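Local coordinates for heptaprenyl diphosphate synthase (HEPPP synthase) subunit 1 family protein (Staphylococcus aureus, PDB 5H9D) that is probably the smaller, subunit 1 component of a two-component heptaprenyl diphosphate synthase, paired with a farnesyl pyrophosphate synthetase-type chain to make a long prenyl diphosphate, at residues Val43-Ser54 with Ile77-Ile88; Met55-Tyr63 with Tyr164-Glu172. All blocks are in the same frame, centred on the assembly; numbering follows the deposited sequence.

Contact 1: residues Val43-Ser54 with Ile77-Ile88; sequences VAKVACLTIDTS and ISAHFYTLLAEI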
# COMPACT_ATOMS: atom_id res chain seq x y z
N VAL C 43 -14.50 15.60 -10.44
CA VAL C 43 -13.57 14.65 -9.87
C VAL C 43 -12.93 13.80 -10.95
O VAL C 43 -11.71 13.60 -10.96
CB VAL C 43 -14.30 13.75 -8.87
CG1 VAL C 43 -14.33 14.40 -7.49
CG2 VAL C 43 -15.74 13.52 -9.37
N ALA C 44 -13.76 13.30 -11.87
CA ALA C 44 -13.31 12.46 -12.97
C ALA C 44 -12.14 13.10 -13.71
O ALA C 44 -11.32 12.41 -14.32
CB ALA C 44 -14.46 12.18 -13.92
N LYS C 45 -12.07 14.43 -13.68
CA LYS C 45 -10.97 15.11 -14.34
C LYS C 45 -9.73 14.89 -13.51
O LYS C 45 -8.80 14.22 -13.93
CB LYS C 45 -11.22 16.61 -14.47
CG LYS C 45 -11.65 17.07 -15.85
CD LYS C 45 -11.96 18.56 -15.80
CE LYS C 45 -12.52 19.08 -17.12
NZ LYS C 45 -12.92 20.50 -16.96
N VAL C 46 -9.73 15.43 -12.30
CA VAL C 46 -8.57 15.31 -11.42
C VAL C 46 -8.17 13.87 -11.11
O VAL C 46 -6.98 13.59 -10.92
CB VAL C 46 -8.78 16.12 -10.10
CG1 VAL C 46 -9.75 15.41 -9.20
CG2 VAL C 46 -7.43 16.37 -9.43
N ALA C 47 -9.13 12.95 -11.05
CA ALA C 47 -8.75 11.56 -10.78
C ALA C 47 -7.77 11.17 -11.88
O ALA C 47 -6.67 10.69 -11.61
CB ALA C 47 -9.97 10.64 -10.80
N CYS C 48 -8.17 11.40 -13.12
CA CYS C 48 -7.33 11.08 -14.26
C CYS C 48 -5.98 11.82 -14.20
O CYS C 48 -4.94 11.26 -14.55
CB CYS C 48 -8.08 11.42 -15.55
SG CYS C 48 -7.05 11.44 -17.02
N LEU C 49 -5.98 13.07 -13.77
CA LEU C 49 -4.73 13.83 -13.68
C LEU C 49 -3.88 13.35 -12.46
O LEU C 49 -2.63 13.42 -12.49
CB LEU C 49 -5.04 15.34 -13.60
CG LEU C 49 -3.85 16.32 -13.50
CD1 LEU C 49 -2.95 16.30 -14.76
CD2 LEU C 49 -4.41 17.70 -13.26
N THR C 50 -4.55 12.83 -11.43
CA THR C 50 -3.85 12.32 -10.24
C THR C 50 -3.11 11.00 -10.49
O THR C 50 -1.96 10.83 -10.08
CB THR C 50 -4.80 12.03 -9.07
OG1 THR C 50 -5.83 13.02 -9.03
CG2 THR C 50 -4.04 12.03 -7.77
N ILE C 51 -3.78 10.05 -11.12
CA ILE C 51 -3.12 8.79 -11.37
C ILE C 51 -1.96 8.99 -12.35
O ILE C 51 -0.94 8.30 -12.27
CB ILE C 51 -4.12 7.71 -11.83
CG1 ILE C 51 -3.40 6.36 -11.86
CG2 ILE C 51 -4.70 8.03 -13.16
CD1 ILE C 51 -2.96 5.90 -10.49
N ASP C 52 -2.10 9.97 -13.24
CA ASP C 52 -1.06 10.30 -14.20
C ASP C 52 0.13 10.90 -13.43
O ASP C 52 1.31 10.70 -13.79
CB ASP C 52 -1.60 11.31 -15.23
CG ASP C 52 -0.51 11.85 -16.19
OD1 ASP C 52 0.09 12.91 -15.89
OD2 ASP C 52 -0.25 11.22 -17.25
N THR C 53 -0.19 11.62 -12.35
CA THR C 53 0.81 12.28 -11.51
C THR C 53 1.64 11.30 -10.67
O THR C 53 2.88 11.35 -10.69
CB THR C 53 0.14 13.33 -10.57
OG1 THR C 53 -0.58 14.29 -11.34
CG2 THR C 53 1.17 14.06 -9.75
N SER C 54 0.98 10.43 -9.91
CA SER C 54 1.75 9.50 -9.09
C SER C 54 2.65 8.67 -10.00
O SER C 54 3.87 8.63 -9.81
CB SER C 54 0.82 8.61 -8.27
OG SER C 54 -0.18 8.03 -9.07
N ILE C 77 -0.28 9.97 -3.34
CA ILE C 77 -0.98 10.59 -4.44
C ILE C 77 -1.80 9.51 -5.14
O ILE C 77 -2.91 9.74 -5.66
CB ILE C 77 0.03 11.23 -5.40
CG1 ILE C 77 0.86 12.25 -4.61
CG2 ILE C 77 -0.68 11.91 -6.55
CD1 ILE C 77 1.94 12.96 -5.41
N SER C 78 -1.26 8.31 -5.10
CA SER C 78 -1.93 7.19 -5.74
C SER C 78 -3.13 6.77 -4.92
O SER C 78 -4.19 6.52 -5.46
CB SER C 78 -0.94 6.05 -5.90
OG SER C 78 -1.55 5.03 -6.65
N ALA C 79 -2.95 6.71 -3.60
CA ALA C 79 -4.05 6.34 -2.73
C ALA C 79 -5.08 7.46 -2.84
O ALA C 79 -6.29 7.22 -2.81
CB ALA C 79 -3.57 6.18 -1.29
N HIS C 80 -4.60 8.68 -3.01
CA HIS C 80 -5.50 9.80 -3.15
C HIS C 80 -6.42 9.54 -4.33
O HIS C 80 -7.62 9.75 -4.24
CB HIS C 80 -4.72 11.10 -3.34
CG HIS C 80 -5.61 12.29 -3.53
ND1 HIS C 80 -6.96 12.26 -3.23
CD2 HIS C 80 -5.36 13.54 -4.00
CE1 HIS C 80 -7.50 13.43 -3.51
NE2 HIS C 80 -6.55 14.23 -3.98
N PHE C 81 -5.84 9.08 -5.43
CA PHE C 81 -6.59 8.76 -6.65
C PHE C 81 -7.81 7.87 -6.42
O PHE C 81 -8.81 8.00 -7.13
CB PHE C 81 -5.67 8.07 -7.66
CG PHE C 81 -6.39 7.36 -8.80
CD1 PHE C 81 -6.72 8.03 -9.98
CD2 PHE C 81 -6.70 6.00 -8.70
CE1 PHE C 81 -7.32 7.37 -11.04
CE2 PHE C 81 -7.31 5.33 -9.76
CZ PHE C 81 -7.62 6.03 -10.94
N TYR C 82 -7.73 6.96 -5.45
CA TYR C 82 -8.83 6.03 -5.20
C TYR C 82 -9.94 6.59 -4.30
O TYR C 82 -11.12 6.26 -4.48
CB TYR C 82 -8.25 4.69 -4.68
CG TYR C 82 -9.22 3.60 -4.22
CD1 TYR C 82 -10.47 3.39 -4.82
CD2 TYR C 82 -8.83 2.71 -3.21
CE1 TYR C 82 -11.29 2.33 -4.43
CE2 TYR C 82 -9.64 1.65 -2.82
CZ TYR C 82 -10.86 1.46 -3.43
OH TYR C 82 -11.60 0.37 -3.02
N THR C 83 -9.58 7.44 -3.34
CA THR C 83 -10.60 8.04 -2.50
C THR C 83 -11.49 8.79 -3.48
O THR C 83 -12.69 8.92 -3.27
CB THR C 83 -10.00 9.04 -1.52
OG1 THR C 83 -9.01 9.82 -2.20
CG2 THR C 83 -9.36 8.31 -0.35
N LEU C 84 -10.84 9.26 -4.54
CA LEU C 84 -11.43 10.00 -5.64
C LEU C 84 -12.28 9.07 -6.52
O LEU C 84 -13.38 9.43 -6.91
CB LEU C 84 -10.32 10.63 -6.48
CG LEU C 84 -10.27 12.14 -6.70
CD1 LEU C 84 -10.59 12.90 -5.41
CD2 LEU C 84 -8.88 12.51 -7.22
N LEU C 85 -11.78 7.88 -6.85
CA LEU C 85 -12.62 6.98 -7.63
C LEU C 85 -13.82 6.69 -6.73
O LEU C 85 -14.94 6.48 -7.20
CB LEU C 85 -11.92 5.65 -7.94
CG LEU C 85 -10.72 5.54 -8.88
CD1 LEU C 85 -10.50 4.07 -9.13
CD2 LEU C 85 -10.93 6.27 -10.22
N ALA C 86 -13.56 6.69 -5.42
CA ALA C 86 -14.58 6.42 -4.41
C ALA C 86 -15.76 7.41 -4.45
O ALA C 86 -16.91 6.99 -4.36
CB ALA C 86 -13.96 6.41 -3.03
N GLU C 87 -15.48 8.71 -4.56
CA GLU C 87 -16.58 9.67 -4.62
C GLU C 87 -17.24 9.73 -6.00
O GLU C 87 -18.40 10.14 -6.11
CB GLU C 87 -16.15 11.08 -4.16
CG GLU C 87 -14.98 11.69 -4.87
CD GLU C 87 -14.27 12.75 -4.02
OE1 GLU C 87 -13.72 12.38 -2.94
OE2 GLU C 87 -14.27 13.94 -4.43
N ILE C 88 -16.51 9.31 -7.05
CA ILE C 88 -17.06 9.28 -8.41
C ILE C 88 -18.19 8.24 -8.50
O ILE C 88 -19.01 8.27 -9.42
CB ILE C 88 -15.96 8.97 -9.44
CG1 ILE C 88 -15.02 10.17 -9.56
CG2 ILE C 88 -16.57 8.67 -10.79
CD1 ILE C 88 -13.97 10.06 -10.66
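Two antiparallel helices of an all-helical bundle meet where Thr50 enters a hole formed by Ile77, His80, Phe81 and Leu84, a worked example of how knobs-into-holes packing fits neighbouring helices to each other. The axes of the two segments approach to 8.4 Å with a crossing angle of -160°. The Thr50 methyl does the filling: CG2 lies anti to the backbone N, which carries it across to the opposing helix, 3.6 Å from Ile77 CG2. Leu84, another member of the hole, reaches over with CD2; this methyl comes 3.6 Å from Val46 CG1, the two side chains nearly perpendicular, and touches Ala47 as well.

Flanking the knob, Ile51 lies over one face of the Phe81 ring. Its CG1 stands 4.1 Å from the ring centroid and 11° off the normal, a CH-pi contact almost centred on the ring. The ring thus meets helix 43-54 twice, with one face under Ile51 and its edge near the Ala47 carbonyl O. Helices 43-65 and 70-88 pack side by side in a chain whose sequence family belongs to the terpene-synthase clan, and here the segments are joined by packing alone, without hydrogen bonds between them.

The ends of the pair differ in character. Near Ser54 the fit is made by small groups, with Ser54 CB 3.9 Å from Ser78 CB. At the other end, Val43 and Ile88 run side by side but point opposite ways, and Ile88 CD1 extends to within 4.0 Å of Ala47 CB. Helix 4-15 covers the pair through Leu8 on Thr50, while helix 91-112 adds Ile97 against Phe81. On helix 70-88, Tyr82 OH hydrogen-bonds His130 of the farnesyl pyrophosphate synthetase chain.

Contact 2: residues Met55-Tyr63 with Tyr164-Glu172; sequences MRHLDDITY and YFKKYNQSE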
# COMPACT_ATOMS: atom_id res chain seq x y z
N MET C 55 2.03 8.06 -11.01
CA MET C 55 2.73 7.23 -11.99
C MET C 55 4.00 7.91 -12.55
O MET C 55 5.09 7.33 -12.55
CB MET C 55 1.77 6.88 -13.12
CG MET C 55 0.59 5.98 -12.73
SD MET C 55 1.13 4.35 -12.35
CE MET C 55 1.28 4.41 -10.52
N ARG C 56 3.88 9.15 -13.02
CA ARG C 56 5.06 9.85 -13.56
C ARG C 56 6.06 10.21 -12.46
O ARG C 56 7.27 10.35 -12.72
CB ARG C 56 4.64 11.10 -14.33
CG ARG C 56 5.82 11.87 -14.89
CD ARG C 56 5.42 13.03 -15.80
NE ARG C 56 4.48 12.62 -16.83
CZ ARG C 56 3.16 12.73 -16.72
NH1 ARG C 56 2.64 13.26 -15.61
NH2 ARG C 56 2.36 12.30 -17.69
N HIS C 57 5.56 10.36 -11.22
CA HIS C 57 6.41 10.69 -10.09
C HIS C 57 7.26 9.50 -9.71
O HIS C 57 8.46 9.64 -9.50
CB HIS C 57 5.59 11.12 -8.88
CG HIS C 57 6.41 11.76 -7.80
ND1 HIS C 57 7.33 12.75 -8.05
CD2 HIS C 57 6.43 11.57 -6.46
CE1 HIS C 57 7.88 13.16 -6.92
NE2 HIS C 57 7.34 12.46 -5.94
N LEU C 58 6.65 8.33 -9.65
CA LEU C 58 7.39 7.11 -9.31
C LEU C 58 8.34 6.77 -10.45
O LEU C 58 9.41 6.19 -10.24
CB LEU C 58 6.41 5.94 -9.05
CG LEU C 58 5.40 6.10 -7.89
CD1 LEU C 58 4.25 5.18 -8.08
CD2 LEU C 58 6.05 5.85 -6.55
N ASP C 59 7.97 7.13 -11.67
CA ASP C 59 8.85 6.87 -12.80
C ASP C 59 10.13 7.61 -12.56
O ASP C 59 11.22 7.03 -12.57
CB ASP C 59 8.24 7.38 -14.09
CG ASP C 59 7.46 6.32 -14.82
OD1 ASP C 59 7.89 5.15 -14.76
OD2 ASP C 59 6.44 6.67 -15.46
N ASP C 60 9.98 8.91 -12.33
CA ASP C 60 11.07 9.84 -12.10
C ASP C 60 12.03 9.53 -10.97
O ASP C 60 13.20 9.86 -11.07
CB ASP C 60 10.51 11.25 -11.89
CG ASP C 60 9.85 11.79 -13.14
OD1 ASP C 60 10.26 11.37 -14.25
OD2 ASP C 60 8.94 12.65 -13.02
N ILE C 61 11.53 8.94 -9.90
CA ILE C 61 12.37 8.61 -8.77
C ILE C 61 13.64 7.85 -9.17
O ILE C 61 14.72 8.13 -8.66
CB ILE C 61 11.54 7.82 -7.72
CG1 ILE C 61 10.63 8.81 -6.98
CG2 ILE C 61 12.45 7.04 -6.77
CD1 ILE C 61 9.43 8.18 -6.32
N THR C 62 13.52 6.94 -10.12
CA THR C 62 14.67 6.16 -10.54
C THR C 62 15.54 6.87 -11.61
O THR C 62 16.70 6.52 -11.80
CB THR C 62 14.21 4.76 -11.05
OG1 THR C 62 13.15 4.27 -10.22
CG2 THR C 62 15.34 3.77 -10.94
N TYR C 63 14.97 7.88 -12.29
CA TYR C 63 15.70 8.63 -13.32
C TYR C 63 16.36 9.93 -12.83
O TYR C 63 17.47 10.26 -13.24
CB TYR C 63 14.81 8.96 -14.51
CG TYR C 63 15.62 9.46 -15.69
CD1 TYR C 63 16.71 8.71 -16.16
CD2 TYR C 63 15.33 10.67 -16.33
CE1 TYR C 63 17.50 9.16 -17.25
CE2 TYR C 63 16.11 11.13 -17.42
CZ TYR C 63 17.19 10.37 -17.87
OH TYR C 63 17.98 10.82 -18.91
N TYR C 164 11.40 15.94 -25.80
CA TYR C 164 10.62 15.26 -24.79
C TYR C 164 11.17 13.87 -24.45
O TYR C 164 11.00 12.92 -25.21
CB TYR C 164 9.15 15.14 -25.24
CG TYR C 164 8.32 14.26 -24.34
CD1 TYR C 164 8.50 14.27 -22.96
CD2 TYR C 164 7.37 13.40 -24.87
CE1 TYR C 164 7.75 13.43 -22.12
CE2 TYR C 164 6.60 12.55 -24.04
CZ TYR C 164 6.80 12.58 -22.67
OH TYR C 164 6.07 11.76 -21.85
N PHE C 165 11.83 13.77 -23.30
CA PHE C 165 12.39 12.50 -22.86
C PHE C 165 11.52 11.97 -21.73
O PHE C 165 11.49 12.52 -20.63
CB PHE C 165 13.81 12.67 -22.36
CG PHE C 165 14.62 11.38 -22.33
CD1 PHE C 165 14.91 10.71 -23.50
CD2 PHE C 165 15.14 10.90 -21.14
CE1 PHE C 165 15.72 9.57 -23.49
CE2 PHE C 165 15.96 9.76 -21.12
CZ PHE C 165 16.25 9.10 -22.30
N LYS C 166 10.82 10.88 -22.06
CA LYS C 166 9.91 10.14 -21.20
C LYS C 166 10.22 10.04 -19.72
O LYS C 166 9.52 10.63 -18.91
CB LYS C 166 9.78 8.72 -21.73
CG LYS C 166 8.96 8.59 -22.99
CD LYS C 166 9.32 9.63 -24.04
CE LYS C 166 8.31 9.56 -25.18
NZ LYS C 166 6.91 9.68 -24.66
N LYS C 167 11.25 9.27 -19.39
CA LYS C 167 11.71 8.99 -18.02
C LYS C 167 11.54 7.48 -17.94
O LYS C 167 12.37 6.77 -17.37
CB LYS C 167 10.84 9.65 -16.93
CG LYS C 167 9.49 8.99 -16.75
CD LYS C 167 8.42 10.00 -16.35
CE LYS C 167 7.05 9.34 -16.26
NZ LYS C 167 6.64 8.64 -17.51
N TYR C 168 10.44 7.00 -18.53
CA TYR C 168 10.20 5.56 -18.59
C TYR C 168 11.01 5.03 -19.79
O TYR C 168 11.21 3.81 -19.95
CB TYR C 168 8.70 5.23 -18.71
CG TYR C 168 7.95 5.79 -19.90
CD1 TYR C 168 7.05 6.84 -19.76
CD2 TYR C 168 8.16 5.28 -21.18
CE1 TYR C 168 6.37 7.36 -20.85
CE2 TYR C 168 7.49 5.78 -22.28
CZ TYR C 168 6.60 6.83 -22.12
OH TYR C 168 6.00 7.38 -23.24
N ASN C 169 11.49 5.95 -20.63
CA ASN C 169 12.32 5.59 -21.77
C ASN C 169 13.80 5.64 -21.30
O ASN C 169 14.72 5.47 -22.09
CB ASN C 169 12.07 6.53 -22.97
CG ASN C 169 11.20 5.89 -24.10
OD1 ASN C 169 10.13 6.39 -24.43
ND2 ASN C 169 11.68 4.78 -24.68
N GLN C 170 14.00 5.84 -20.00
CA GLN C 170 15.34 5.88 -19.38
C GLN C 170 16.39 4.90 -19.95
O GLN C 170 17.50 5.30 -20.24
CB GLN C 170 15.21 5.69 -17.84
CG GLN C 170 16.00 4.49 -17.24
CD GLN C 170 15.65 4.15 -15.77
OE1 GLN C 170 14.59 3.58 -15.46
NE2 GLN C 170 16.55 4.50 -14.86
N SER C 171 16.06 3.62 -20.09
CA SER C 171 17.04 2.66 -20.61
C SER C 171 17.27 2.73 -22.13
O SER C 171 17.98 1.89 -22.69
CB SER C 171 16.64 1.23 -20.23
OG SER C 171 17.31 0.79 -19.06
N GLU C 172 16.67 3.73 -22.78
CA GLU C 172 16.82 3.93 -24.22
C GLU C 172 17.44 5.33 -24.42
O GLU C 172 17.13 6.25 -23.65
CB GLU C 172 15.46 3.79 -24.94
CG GLU C 172 15.25 2.42 -25.64
CD GLU C 172 14.22 1.48 -24.96
OE1 GLU C 172 13.69 1.80 -23.87
OE2 GLU C 172 13.95 0.40 -25.55
O HOH W 1 12.22 5.09 -14.75
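Lys167 reaches across the flank of helix 43-65 with its aliphatic chain against Asp59 and Asp60, and this buried side chain makes the tight half of the contact. Lys167 CG stands 3.4 Å from Asp59 CB and 3.5 Å from Asp60 OD1. The bend at chi4 (-55°) then turns NZ toward Asp59, giving a salt bridge of 2.9 Å from Lys167 NZ to Asp59 OD2; as a hydrogen bond it is weak, and the carboxylate oxygen is less surely placed. Lys108 also pairs with Asp59, so two cations share one carboxylate, while the nearby Arg56 pairs with Asp52.

The other half is looser and more accessible. Tyr63, partly exposed, holds its ring obliquely to that of Phe165, the planes 47° apart and the centroids 5.6 Å apart. Gln170 CB touches the same tyrosine ring, 3.8 Å from Tyr63 CD1. Between the segments a water can donate to Asp59 O at 3.1 Å and Gln170 OE1 at 2.9 Å, but further acceptors nearby leave the sharing unsettled. The whole is an irregular loop between helices 150-153 and 174-180, packed on helix 43-65 and ending in a type I beta turn, Asn169 to Glu172.

Helix 43-65 serves two different kinds of packing: its first half forms contact 1 with helix 70-88, its second half forms contact 2 with the loop 164-172. The two centres lie about 20 Å apart, and beyond the sequence join at Ser54 and Met55 the contacts do not touch. A salt bridge between Asp52 and Arg56 spans that join along the helix. Contact 1 is a buried, mainly apolar helix pair; contact 2 is partly buried and mixed, with a salt bridge and an aromatic pair. Both border the farnesyl pyrophosphate synthetase chain, reached from Tyr82 on helix 70-88 and, weakly, from Gln170 in contact 2 to Thr104 of that chain.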